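Long-range contacts in copper chaperone PCu(A)C (Methylosinus trichosporium OB3b, PDB 6P1F), which probably acts as a copper chaperone, its PCu(A)C domain binding copper through a histidine brace and zinc at a separate site: residues Gly21-Gln26 with Leu86-Lys91; Gln26-Val31 with Met77-Ser82; Asp36-Leu41 with Ala66-Pro71; Val52-Ala57 with Ser82-Val87. All blocks are in the same frame, centred on the assembly; numbering follows the deposited sequence.

Interaction 1: residues Gly21-Gln26 with Leu86-Lys91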
loop_
_atom_site.group_PDB
_atom_site.type_symbol
_atom_site.label_atom_id
_atom_site.label_comp_id
_atom_site.label_asym_id
_atom_site.label_seq_id
_atom_site.Cartn_x
_atom_site.Cartn_y
_atom_site.Cartn_z
ATOM N N GLY A 21 -15.118 -3.698 -14.783
ATOM C CA GLY A 21 -14.479 -4.556 -15.756
ATOM C C GLY A 21 -12.977 -4.668 -15.641
ATOM O O GLY A 21 -12.382 -5.542 -16.269
ATOM N N GLU A 22 -12.353 -3.809 -14.840
ATOM C CA GLU A 22 -10.888 -3.814 -14.740
ATOM C C GLU A 22 -10.355 -4.627 -13.556
ATOM O O GLU A 22 -11.081 -4.894 -12.597
ATOM C CB GLU A 22 -10.363 -2.385 -14.657
ATOM C CG GLU A 22 -10.896 -1.573 -15.830
ATOM C CD GLU A 22 -10.073 -0.351 -16.169
ATOM O OE1 GLU A 22 -9.042 -0.113 -15.506
ATOM O OE2 GLU A 22 -10.491 0.388 -17.102
ATOM N N THR A 23 -9.087 -5.011 -13.665
ATOM C CA THR A 23 -8.459 -5.886 -12.674
ATOM C C THR A 23 -7.219 -5.246 -12.037
ATOM O O THR A 23 -6.449 -5.945 -11.419
ATOM C CB THR A 23 -8.031 -7.220 -13.314
ATOM O OG1 THR A 23 -7.033 -6.945 -14.309
ATOM C CG2 THR A 23 -9.228 -7.915 -13.966
ATOM N N ARG A 24 -7.019 -3.930 -12.187
ATOM C CA ARG A 24 -5.914 -3.237 -11.523
ATOM C C ARG A 24 -6.481 -2.080 -10.737
ATOM O O ARG A 24 -7.507 -1.534 -11.119
ATOM C CB ARG A 24 -4.895 -2.680 -12.515
ATOM C CG ARG A 24 -3.866 -3.649 -12.982
ATOM C CD ARG A 24 -2.845 -2.962 -13.881
ATOM N NE ARG A 24 -1.790 -3.903 -14.242
ATOM C CZ ARG A 24 -0.509 -3.737 -13.946
ATOM N NH1 ARG A 24 -0.108 -2.644 -13.308
ATOM N NH2 ARG A 24 0.365 -4.659 -14.296
ATOM N N ALA A 25 -5.822 -1.705 -9.655
ATOM C CA ALA A 25 -6.284 -0.532 -8.905
ATOM C C ALA A 25 -5.111 0.048 -8.150
ATOM O O ALA A 25 -4.111 -0.641 -7.940
ATOM C CB ALA A 25 -7.416 -0.925 -7.940
ATOM N N GLN A 26 -5.213 1.307 -7.745
ATOM C CA GLN A 26 -4.107 1.941 -7.032
ATOM C C GLN A 26 -4.435 2.048 -5.566
ATOM O O GLN A 26 -5.553 2.352 -5.201
ATOM C CB GLN A 26 -3.803 3.305 -7.605
ATOM C CG GLN A 26 -3.286 3.206 -9.028
ATOM C CD GLN A 26 -2.590 4.460 -9.506
ATOM O OE1 GLN A 26 -2.596 5.510 -8.841
ATOM N NE2 GLN A 26 -1.962 4.357 -10.684
ATOM N N LEU A 86 -2.172 -2.552 -7.433
ATOM C CA LEU A 86 -2.670 -3.904 -7.143
ATOM C C LEU A 86 -2.973 -4.570 -8.463
ATOM O O LEU A 86 -3.737 -4.033 -9.261
ATOM C CB LEU A 86 -3.935 -3.843 -6.285
ATOM C CG LEU A 86 -3.793 -2.963 -5.042
ATOM C CD1 LEU A 86 -5.118 -2.940 -4.238
ATOM C CD2 LEU A 86 -2.614 -3.400 -4.188
ATOM N N VAL A 87 -2.350 -5.714 -8.698
ATOM C CA VAL A 87 -2.326 -6.339 -10.006
ATOM C C VAL A 87 -3.112 -7.643 -9.995
ATOM O O VAL A 87 -2.918 -8.460 -9.087
ATOM C CB VAL A 87 -0.862 -6.627 -10.419
ATOM C CG1 VAL A 87 -0.795 -7.343 -11.784
ATOM C CG2 VAL A 87 -0.054 -5.327 -10.436
ATOM N N ASP A 88 -3.931 -7.844 -11.025
ATOM C CA ASP A 88 -4.749 -9.060 -11.187
ATOM C C ASP A 88 -5.664 -9.265 -9.996
ATOM O O ASP A 88 -5.630 -10.279 -9.312
ATOM C CB ASP A 88 -3.856 -10.290 -11.439
ATOM C CG ASP A 88 -3.087 -10.190 -12.751
ATOM O OD1 ASP A 88 -3.479 -9.395 -13.637
ATOM O OD2 ASP A 88 -2.093 -10.917 -12.909
ATOM N N ILE A 89 -6.530 -8.277 -9.799
ATOM C CA ILE A 89 -7.541 -8.319 -8.767
ATOM C C ILE A 89 -8.613 -9.347 -9.110
ATOM O O ILE A 89 -9.197 -9.291 -10.194
ATOM C CB ILE A 89 -8.156 -6.941 -8.580
ATOM C CG1 ILE A 89 -7.109 -5.939 -8.053
ATOM C CG2 ILE A 89 -9.371 -7.012 -7.674
ATOM C CD1 ILE A 89 -7.566 -4.475 -8.218
ATOM N N SER A 90 -8.877 -10.288 -8.203
ATOM C CA SER A 90 -9.945 -11.252 -8.469
ATOM C C SER A 90 -11.233 -10.842 -7.770
ATOM O O SER A 90 -12.325 -11.169 -8.232
ATOM C CB SER A 90 -9.520 -12.665 -8.064
ATOM O OG SER A 90 -8.911 -12.653 -6.789
ATOM N N LYS A 91 -11.106 -10.104 -6.673
ATOM C CA LYS A 91 -12.281 -9.631 -5.957
ATOM C C LYS A 91 -11.951 -8.367 -5.169
ATOM O O LYS A 91 -10.814 -8.175 -4.719
ATOM C CB LYS A 91 -12.816 -10.729 -5.026
ATOM C CG LYS A 91 -11.865 -11.181 -3.949
ATOM C CD LYS A 91 -12.628 -11.832 -2.777
ATOM C CE LYS A 91 -11.712 -12.674 -1.892
ATOM N NZ LYS A 91 -10.835 -13.580 -2.691
HETATM O O HOH W 1 -4.232 -6.833 -13.806
#
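Ile89 reaches over Ala25, its CD1 lying 3.6 Å from Ala25 CB, where strands 24-33 and 73-89 of the PCu(A)C beta fold come together at one end of their antiparallel pairing. This is the tightly packed part of the contact. Ala25 and Leu86 form a hydrogen-bonded pair in which Leu86 N meets Ala25 O at 2.8 Å, and Ala25 N returns a bond to a lone pair of Leu86 O. CG1 of Ile89 stands anti to its own carbonyl carbon (chi1 -65°), which lays it against Thr23 O and lets CD1 continue to the Ala25 methyl; Pro18 borders both side chains. With an alanine in place of Ile89, CG1, CG2 and CD1 are gone, which would probably open a gap beside the Ala25 methyl and Pro18.

The other side is looser and faces solvent at Arg24 and Thr23. There the extended Arg24 chain runs alongside Val87, and Val87 CG2 sits 3.7 Å above one face of the guanidinium, offset toward its rim. Arg24 NH1 forms a salt bridge with Glu85, a zinc ligand in another structure of this protein, so Arg24 is probably a second-shell residue of the zinc site. Beyond Val87 the chain turns a corner at Asp88, whose carboxylate has its own salt bridge with Arg50. A water spans the bend: it donates to Asp88 OD1, accepts from Asp88 N and lies 2.8 Å from Thr23 OG1. Past the corner the backbone returns to the loop leading into strand 24-33, Ile89 N pointing almost straight at Thr23 O, 2.8 Å away, with 177° at the hydrogen.

Interaction 2: residues Gln26-Val31 with Met77-Ser82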
loop_
_atom_site.group_PDB
_atom_site.type_symbol
_atom_site.label_atom_id
_atom_site.label_comp_id
_atom_site.label_asym_id
_atom_site.label_seq_id
_atom_site.Cartn_x
_atom_site.Cartn_y
_atom_site.Cartn_z
ATOM N N GLN A 26 -5.213 1.307 -7.745
ATOM C CA GLN A 26 -4.107 1.941 -7.032
ATOM C C GLN A 26 -4.435 2.048 -5.566
ATOM O O GLN A 26 -5.553 2.352 -5.201
ATOM C CB GLN A 26 -3.803 3.305 -7.605
ATOM C CG GLN A 26 -3.286 3.206 -9.028
ATOM C CD GLN A 26 -2.590 4.460 -9.506
ATOM O OE1 GLN A 26 -2.596 5.510 -8.841
ATOM N NE2 GLN A 26 -1.962 4.357 -10.684
ATOM N N LEU A 27 -3.428 1.765 -4.747
ATOM C CA LEU A 27 -3.523 1.842 -3.302
ATOM C C LEU A 27 -2.548 2.914 -2.804
ATOM O O LEU A 27 -1.478 3.091 -3.352
ATOM C CB LEU A 27 -3.209 0.487 -2.677
ATOM C CG LEU A 27 -3.183 0.431 -1.143
ATOM C CD1 LEU A 27 -3.793 -0.873 -0.600
ATOM C CD2 LEU A 27 -1.782 0.655 -0.657
ATOM N N TYR A 28 -2.945 3.648 -1.758
ATOM C CA TYR A 28 -2.136 4.715 -1.230
ATOM C C TYR A 28 -2.056 4.625 0.278
ATOM O O TYR A 28 -3.071 4.451 0.923
ATOM C CB TYR A 28 -2.729 6.074 -1.610
ATOM C CG TYR A 28 -3.154 6.166 -3.051
ATOM C CD1 TYR A 28 -2.230 6.483 -4.049
ATOM C CD2 TYR A 28 -4.468 5.914 -3.408
ATOM C CE1 TYR A 28 -2.641 6.575 -5.372
ATOM C CE2 TYR A 28 -4.885 6.013 -4.712
ATOM C CZ TYR A 28 -3.954 6.349 -5.692
ATOM O OH TYR A 28 -4.318 6.457 -7.015
ATOM N N MET A 29 -0.859 4.681 0.832
ATOM C CA MET A 29 -0.721 4.671 2.280
ATOM C C MET A 29 0.527 5.428 2.655
ATOM O O MET A 29 1.503 5.429 1.912
ATOM C CB MET A 29 -0.631 3.238 2.813
ATOM C CG MET A 29 0.507 2.421 2.178
ATOM S SD MET A 29 0.382 0.666 2.690
ATOM C CE MET A 29 1.673 -0.075 1.662
ATOM N N LEU A 30 0.506 6.054 3.823
ATOM C CA LEU A 30 1.701 6.696 4.350
ATOM C C LEU A 30 2.464 5.667 5.146
ATOM O O LEU A 30 1.909 5.097 6.092
ATOM C CB LEU A 30 1.280 7.892 5.225
ATOM C CG LEU A 30 2.333 8.530 6.133
ATOM C CD1 LEU A 30 3.560 8.950 5.355
ATOM C CD2 LEU A 30 1.670 9.753 6.757
ATOM N N VAL A 31 3.698 5.370 4.738
ATOM C CA VAL A 31 4.503 4.392 5.470
ATOM C C VAL A 31 5.623 5.113 6.192
ATOM O O VAL A 31 6.360 5.896 5.588
ATOM C CB VAL A 31 5.110 3.357 4.511
ATOM C CG1 VAL A 31 5.938 2.320 5.289
ATOM C CG2 VAL A 31 4.017 2.669 3.695
ATOM N N MET A 77 2.066 8.715 -0.176
ATOM C CA MET A 77 1.450 8.251 -1.412
ATOM C C MET A 77 0.159 9.006 -1.675
ATOM O O MET A 77 -0.605 9.275 -0.726
ATOM C CB MET A 77 1.139 6.770 -1.332
ATOM C CG MET A 77 2.362 5.878 -1.167
ATOM S SD MET A 77 1.871 4.172 -1.325
ATOM C CE MET A 77 3.228 3.352 -0.497
ATOM N N ALA A 78 -0.114 9.274 -2.950
ATOM C CA ALA A 78 -1.356 9.928 -3.355
ATOM C C ALA A 78 -1.484 9.782 -4.854
ATOM O O ALA A 78 -0.484 9.520 -5.543
ATOM C CB ALA A 78 -1.358 11.402 -2.942
ATOM N N PRO A 79 -2.708 9.915 -5.370
ATOM C CA PRO A 79 -2.828 9.866 -6.837
ATOM C C PRO A 79 -1.906 10.878 -7.548
ATOM O O PRO A 79 -1.817 12.041 -7.153
ATOM C CB PRO A 79 -4.306 10.225 -7.082
ATOM C CG PRO A 79 -5.009 9.792 -5.818
ATOM C CD PRO A 79 -4.016 9.907 -4.678
ATOM N N GLY A 80 -1.222 10.427 -8.586
ATOM C CA GLY A 80 -0.258 11.285 -9.251
ATOM C C GLY A 80 1.131 11.297 -8.648
ATOM O O GLY A 80 2.064 11.880 -9.219
ATOM N N GLY A 81 1.285 10.636 -7.506
ATOM C CA GLY A 81 2.555 10.600 -6.820
ATOM C C GLY A 81 2.928 9.142 -6.591
ATOM O O GLY A 81 2.578 8.281 -7.401
ATOM N N SER A 82 3.642 8.877 -5.512
ATOM C CA SER A 82 3.996 7.483 -5.193
ATOM C C SER A 82 2.739 6.667 -4.910
ATOM O O SER A 82 1.767 7.178 -4.395
ATOM C CB SER A 82 4.933 7.438 -3.987
ATOM O OG SER A 82 6.084 8.254 -4.237
HETATM O O HOH W 2 -1.030 7.641 -9.033
#
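Tyr28 lies against the turn Ala78-Gly81, a type II beta turn that interrupts strand 73-89 where it runs beside strand 24-33. Its CB is 3.9 Å from Met77 CB. With CG anti to the carbonyl carbon (chi1 -45°), the ring extends along the start of the turn: CD1 and CE1 pass the Ala78 carbonyl carbon, CE1 coming within 3.3 Å of Pro79 N. Pro79 then covers one ring face, its CD 3.7 Å from the centroid and 13° off the normal, a CH-pi contact in which the two side chains cross at about a right angle. Farther out, CZ and OH meet Pro79 CG. At the tip, OH donates to Gln26 OE1 at 2.7 Å. The same amide oxygen also takes a hydrogen from a water that in turn accepts from Gly80 N, so the tyrosine and the turn are joined through one acceptor. Replacing Tyr28 by a leucine would probably leave Pro79 without a ring face to rest on and Gln26 OE1 without its hydroxyl donor.

Met77 occupies the other half of the contact. Its extended chain lies beside that of Met29, with CE 3.9 Å from Met29 CG, while SD accepts a weak hydrogen bond from Met29 N at 3.5 Å. The thioether thus takes a backbone N-H at a place where the strand faces a loop.

In the fold, Tyr28 is flanked by His83 of the zinc site, and its ring also meets Trp14 of strand 8-16. Pro79 touches that strand too, while Met29 reaches Ile10 there and Leu103 of strand 98-105.

Interaction 3: residues Asp36-Leu41 with Ala66-Pro71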
loop_
_atom_site.group_PDB
_atom_site.type_symbol
_atom_site.label_atom_id
_atom_site.label_comp_id
_atom_site.label_asym_id
_atom_site.label_seq_id
_atom_site.Cartn_x
_atom_site.Cartn_y
_atom_site.Cartn_z
ATOM N N ASP A 36 16.062 3.632 13.735
ATOM C CA ASP A 36 17.388 4.136 13.399
ATOM C C ASP A 36 18.102 3.238 12.416
ATOM O O ASP A 36 19.284 3.446 12.160
ATOM C CB ASP A 36 18.283 4.196 14.642
ATOM C CG ASP A 36 17.920 5.298 15.566
ATOM O OD1 ASP A 36 17.150 6.179 15.135
ATOM O OD2 ASP A 36 18.418 5.280 16.716
ATOM N N ARG A 37 17.414 2.194 11.965
ATOM C CA ARG A 37 17.960 1.190 11.038
ATOM C C ARG A 37 16.945 1.058 9.914
ATOM O O ARG A 37 15.774 1.385 10.099
ATOM C CB ARG A 37 18.174 -0.171 11.719
ATOM C CG ARG A 37 18.765 -0.112 13.123
ATOM C CD ARG A 37 20.189 -0.656 13.157
ATOM N NE ARG A 37 20.253 -2.075 12.814
ATOM C CZ ARG A 37 21.260 -2.642 12.151
ATOM N NH1 ARG A 37 22.296 -1.909 11.749
ATOM N NH2 ARG A 37 21.227 -3.943 11.882
ATOM N N PRO A 38 17.386 0.625 8.727
ATOM C CA PRO A 38 16.433 0.556 7.634
ATOM C C PRO A 38 15.498 -0.636 7.795
ATOM O O PRO A 38 15.733 -1.537 8.602
ATOM C CB PRO A 38 17.329 0.377 6.378
ATOM C CG PRO A 38 18.582 -0.243 6.919
ATOM C CD PRO A 38 18.770 0.339 8.302
ATOM N N ASP A 39 14.400 -0.602 7.060
ATOM C CA ASP A 39 13.515 -1.748 6.989
ATOM C C ASP A 39 13.167 -1.935 5.504
ATOM O O ASP A 39 13.602 -1.166 4.657
ATOM C CB ASP A 39 12.230 -1.543 7.835
ATOM C CG ASP A 39 11.625 -2.854 8.327
ATOM O OD1 ASP A 39 11.750 -3.890 7.660
ATOM O OD2 ASP A 39 10.970 -2.835 9.397
ATOM N N ARG A 40 12.397 -2.965 5.202
ATOM C CA ARG A 40 11.974 -3.207 3.813
ATOM C C ARG A 40 10.595 -3.796 3.833
ATOM O O ARG A 40 10.367 -4.772 4.518
ATOM C CB ARG A 40 12.939 -4.176 3.099
ATOM C CG ARG A 40 12.742 -4.215 1.571
ATOM C CD ARG A 40 13.734 -5.191 0.908
ATOM N NE ARG A 40 14.901 -5.324 1.765
ATOM C CZ ARG A 40 16.066 -4.738 1.537
ATOM N NH1 ARG A 40 16.248 -4.021 0.428
ATOM N NH2 ARG A 40 17.054 -4.902 2.402
ATOM N N LEU A 41 9.682 -3.183 3.076
ATOM C CA LEU A 41 8.366 -3.766 2.858
ATOM C C LEU A 41 8.510 -4.789 1.763
ATOM O O LEU A 41 8.712 -4.414 0.607
ATOM C CB LEU A 41 7.364 -2.681 2.468
ATOM C CG LEU A 41 5.971 -3.217 2.108
ATOM C CD1 LEU A 41 5.368 -4.086 3.151
ATOM C CD2 LEU A 41 5.050 -2.042 1.813
ATOM N N ALA A 66 9.264 -4.402 -3.779
ATOM C CA ALA A 66 9.514 -4.185 -2.362
ATOM C C ALA A 66 9.809 -2.700 -2.206
ATOM O O ALA A 66 10.042 -2.009 -3.195
ATOM C CB ALA A 66 10.665 -5.034 -1.861
ATOM N N ILE A 67 9.754 -2.190 -0.985
ATOM C CA ILE A 67 10.193 -0.827 -0.765
ATOM C C ILE A 67 11.295 -0.850 0.275
ATOM O O ILE A 67 11.054 -1.314 1.377
ATOM C CB ILE A 67 9.069 0.085 -0.235
ATOM C CG1 ILE A 67 7.845 0.094 -1.149
ATOM C CG2 ILE A 67 9.600 1.511 -0.041
ATOM C CD1 ILE A 67 6.687 0.942 -0.571
ATOM N N TYR A 68 12.494 -0.380 -0.070
ATOM C CA TYR A 68 13.493 -0.157 0.964
ATOM C C TYR A 68 13.167 1.147 1.689
ATOM O O TYR A 68 12.972 2.196 1.077
ATOM C CB TYR A 68 14.901 -0.099 0.346
ATOM C CG TYR A 68 16.018 0.275 1.300
ATOM C CD1 TYR A 68 16.597 -0.676 2.146
ATOM C CD2 TYR A 68 16.520 1.566 1.327
ATOM C CE1 TYR A 68 17.650 -0.338 2.985
ATOM C CE2 TYR A 68 17.569 1.907 2.154
ATOM C CZ TYR A 68 18.121 0.958 2.989
ATOM O OH TYR A 68 19.168 1.337 3.797
ATOM N N LEU A 69 13.092 1.053 3.006
ATOM C CA LEU A 69 12.831 2.186 3.868
ATOM C C LEU A 69 14.045 2.570 4.685
ATOM O O LEU A 69 14.363 1.870 5.636
ATOM C CB LEU A 69 11.713 1.814 4.835
ATOM C CG LEU A 69 10.456 1.359 4.108
ATOM C CD1 LEU A 69 9.600 0.507 5.040
ATOM C CD2 LEU A 69 9.724 2.625 3.697
ATOM N N PRO A 70 14.721 3.670 4.338
ATOM C CA PRO A 70 15.861 4.163 5.119
ATOM C C PRO A 70 15.447 4.425 6.561
ATOM O O PRO A 70 14.249 4.595 6.820
ATOM C CB PRO A 70 16.233 5.475 4.427
ATOM C CG PRO A 70 15.740 5.324 3.048
ATOM C CD PRO A 70 14.531 4.429 3.087
ATOM N N PRO A 71 16.420 4.495 7.464
ATOM C CA PRO A 71 16.111 4.920 8.834
ATOM C C PRO A 71 15.420 6.285 8.817
ATOM O O PRO A 71 15.724 7.123 7.970
ATOM C CB PRO A 71 17.484 5.026 9.498
ATOM C CG PRO A 71 18.426 4.292 8.600
ATOM C CD PRO A 71 17.865 4.340 7.219
#
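Asp39 O receives the N-H of Leu69 at 2.8 Å, the donor tilted 33° from the carbonyl plane, and Asp39 N gives its own hydrogen to Leu69 O. A second hydrogen-bonded pair, Leu41 with Ile67, repeats the exchange, so strands 39-45 and 67-69 run antiparallel as neighbours in the sheet.

On the face carrying Arg40 and Tyr68, the tyrosine is crossed by the side chains of Pro38 and Arg40. Tyr68 CG is anti to the backbone N (chi1 174°), which carries the ring forward, toward the C-terminal end of 67-69, to Pro38; CE1 lies 3.5 Å from Pro38 CB, and OH is closer still to the same carbon. Arg40 bends at its third torsion and brings NH1 to 3.8 Å from Tyr68 CD1, with the guanidinium and ring planes 42° apart. At the far end Pro71 packs beside Pro38, CG to CD 4.0 Å.

The face bearing Leu41, Ile67 and Leu69 turns into the core, toward Phe54 and Phe105. Asp39 starts on this side too, but its carboxylate leads away from 66-71 and is satisfied by the backbone N-H groups of Arg40, Lys107 and Ala108. Three such donors would probably stabilise a negative charge there, tying this strand pair to the chain after strand 98-105.

Interaction 4: residues Val52-Ala57 with Ser82-Val87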
loop_
_atom_site.group_PDB
_atom_site.type_symbol
_atom_site.label_atom_id
_atom_site.label_comp_id
_atom_site.label_asym_id
_atom_site.label_seq_id
_atom_site.Cartn_x
_atom_site.Cartn_y
_atom_site.Cartn_z
ATOM N N VAL A 52 1.699 -6.986 -6.209
ATOM C CA VAL A 52 1.765 -5.534 -6.150
ATOM C C VAL A 52 3.017 -5.022 -6.820
ATOM O O VAL A 52 4.048 -5.724 -6.936
ATOM C CB VAL A 52 1.734 -5.000 -4.706
ATOM C CG1 VAL A 52 0.477 -5.491 -3.961
ATOM C CG2 VAL A 52 2.996 -5.390 -3.968
ATOM N N GLN A 53 2.894 -3.797 -7.307
ATOM C CA GLN A 53 3.998 -3.056 -7.888
ATOM C C GLN A 53 4.056 -1.685 -7.251
ATOM O O GLN A 53 3.102 -0.885 -7.315
ATOM C CB GLN A 53 3.848 -2.917 -9.420
ATOM C CG GLN A 53 3.712 -4.266 -10.115
ATOM C CD GLN A 53 3.320 -4.171 -11.592
ATOM O OE1 GLN A 53 3.007 -3.095 -12.107
ATOM N NE2 GLN A 53 3.305 -5.316 -12.270
ATOM N N PHE A 54 5.179 -1.420 -6.614
ATOM C CA PHE A 54 5.374 -0.140 -5.968
ATOM C C PHE A 54 5.958 0.853 -6.944
ATOM O O PHE A 54 6.880 0.548 -7.704
ATOM C CB PHE A 54 6.277 -0.279 -4.760
ATOM C CG PHE A 54 5.752 -1.224 -3.706
ATOM C CD1 PHE A 54 4.767 -0.813 -2.836
ATOM C CD2 PHE A 54 6.258 -2.506 -3.575
ATOM C CE1 PHE A 54 4.292 -1.683 -1.850
ATOM C CE2 PHE A 54 5.806 -3.367 -2.574
ATOM C CZ PHE A 54 4.808 -2.945 -1.719
ATOM N N HIS A 55 5.375 2.042 -6.954
ATOM C CA HIS A 55 5.906 3.158 -7.727
ATOM C C HIS A 55 6.295 4.260 -6.768
ATOM O O HIS A 55 5.442 4.916 -6.202
ATOM C CB HIS A 55 4.866 3.654 -8.718
ATOM C CG HIS A 55 4.510 2.654 -9.765
ATOM N ND1 HIS A 55 4.999 2.735 -11.051
ATOM C CD2 HIS A 55 3.723 1.556 -9.730
ATOM C CE1 HIS A 55 4.515 1.737 -11.767
ATOM N NE2 HIS A 55 3.741 1.007 -10.992
ATOM N N ILE A 56 7.591 4.453 -6.565
ATOM C CA ILE A 56 8.019 5.392 -5.542
ATOM C C ILE A 56 9.054 6.334 -6.118
ATOM O O ILE A 56 9.677 6.039 -7.136
ATOM C CB ILE A 56 8.587 4.672 -4.288
ATOM C CG1 ILE A 56 9.858 3.907 -4.639
ATOM C CG2 ILE A 56 7.526 3.733 -3.660
ATOM C CD1 ILE A 56 10.603 3.396 -3.413
ATOM N N ALA A 57 9.203 7.490 -5.494
ATOM C CA ALA A 57 10.144 8.499 -5.966
ATOM C C ALA A 57 11.569 8.135 -5.585
ATOM O O ALA A 57 11.804 7.443 -4.590
ATOM C CB ALA A 57 9.765 9.867 -5.397
ATOM N N SER A 82 3.642 8.877 -5.512
ATOM C CA SER A 82 3.996 7.483 -5.193
ATOM C C SER A 82 2.739 6.667 -4.910
ATOM O O SER A 82 1.767 7.178 -4.395
ATOM C CB SER A 82 4.933 7.438 -3.987
ATOM O OG SER A 82 6.084 8.254 -4.237
ATOM N N HIS A 83 2.756 5.381 -5.222
ATOM C CA HIS A 83 1.526 4.608 -5.062
ATOM C C HIS A 83 1.860 3.151 -5.234
ATOM O O HIS A 83 2.960 2.789 -5.695
ATOM C CB HIS A 83 0.458 5.020 -6.098
ATOM C CG HIS A 83 0.829 4.716 -7.519
ATOM N ND1 HIS A 83 1.617 5.562 -8.271
ATOM C CD2 HIS A 83 0.521 3.670 -8.312
ATOM C CE1 HIS A 83 1.778 5.041 -9.479
ATOM N NE2 HIS A 83 1.117 3.908 -9.538
ATOM N N VAL A 84 0.907 2.316 -4.861
ATOM C CA VAL A 84 0.999 0.897 -5.096
ATOM C C VAL A 84 -0.001 0.485 -6.163
ATOM O O VAL A 84 -1.159 0.860 -6.076
ATOM C CB VAL A 84 0.683 0.119 -3.819
ATOM C CG1 VAL A 84 0.957 -1.373 -4.024
ATOM C CG2 VAL A 84 1.463 0.685 -2.646
ATOM N N GLU A 85 0.422 -0.284 -7.159
ATOM C CA GLU A 85 -0.548 -0.867 -8.072
ATOM C C GLU A 85 -0.883 -2.278 -7.611
ATOM O O GLU A 85 0.013 -3.075 -7.360
ATOM C CB GLU A 85 -0.017 -0.896 -9.506
ATOM C CG GLU A 85 -0.165 0.426 -10.204
ATOM C CD GLU A 85 -0.670 0.255 -11.614
ATOM O OE1 GLU A 85 0.179 0.038 -12.501
ATOM O OE2 GLU A 85 -1.908 0.320 -11.823
ATOM N N LEU A 86 -2.172 -2.552 -7.433
ATOM C CA LEU A 86 -2.670 -3.904 -7.143
ATOM C C LEU A 86 -2.973 -4.570 -8.463
ATOM O O LEU A 86 -3.737 -4.033 -9.261
ATOM C CB LEU A 86 -3.935 -3.843 -6.285
ATOM C CG LEU A 86 -3.793 -2.963 -5.042
ATOM C CD1 LEU A 86 -5.118 -2.940 -4.238
ATOM C CD2 LEU A 86 -2.614 -3.400 -4.188
ATOM N N VAL A 87 -2.350 -5.714 -8.698
ATOM C CA VAL A 87 -2.326 -6.339 -10.006
ATOM C C VAL A 87 -3.112 -7.643 -9.995
ATOM O O VAL A 87 -2.918 -8.460 -9.087
ATOM C CB VAL A 87 -0.862 -6.627 -10.419
ATOM C CG1 VAL A 87 -0.795 -7.343 -11.784
ATOM C CG2 VAL A 87 -0.054 -5.327 -10.436
HETATM O O HOH W 3 8.196 8.228 -2.476
#
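His83 CG is set between its backbone N and carbonyl carbon (chi1 65°), whereas His55 CG stands anti to its carbonyl carbon (chi1 -65°), and together these torsions bring the two imidazoles side by side on one face of the sheet. The ring planes are only 6° apart, but the rings are slid so far that they barely overlap. Instead, His55 CB lies over a face of the His83 ring, toward its rim, 3.5 Å from His83 CE1. Glu85 bends at its second torsion, placing OE1 4.0 Å from His55 NE2, too long for a bond.

Beneath these groups, strands 49-55 and 73-89 pair antiparallel. His55 N points nearly straight into His83 O at 2.8 Å, and Glu85 N meets Gln53 O at the same distance. Beside Glu85, the side chains of Gln53 and Val87 cross at about a right angle, Val87 CG2 lying 3.7 Å from Gln53 CD. The reverse face is apolar: Val84 CG2 meets Phe54 CD1 at 3.6 Å, and Val52 CG1 touches Leu86 CD2, with Val84, Phe54 and Leu86 buried. Where the strand gives way to loop, a water connects Ser82 OG with Ala57 N.

Each histidine is fixed by ND1, that of His55 to Leu60 O and that of His83 to Gly81 O, while Glu85 OE1 is engaged by Arg24. His55, His83 and Glu85 bind zinc, together with His59, in another structure of this protein. In this apo chain backbone oxygens hold both ND1 atoms, an orientation consistent with metal binding through the NE2 atoms.

All four contacts belong to one mixed sheet of the PCu(A)C domain. Interactions 1 and 2 both join strands 24-33 and 73-89, share Gln26 and have centres about 16 Å apart; interaction 4 adds strand 49-55 on the other edge of 73-89, its centre about 8 Å from that of interaction 2. Along the chain, interaction 2 is nested inside the loop closed by interaction 1, interaction 3 inside both, and its segments alternate with those of interaction 4. Interaction 3 has its centre about 27 Å from that of interaction 1, across the centre of the chain, yet reaches interactions 2 and 4 through core packing. Zinc-site residues of interaction 4 border Arg24 of interaction 1 and Tyr28 of interaction 2.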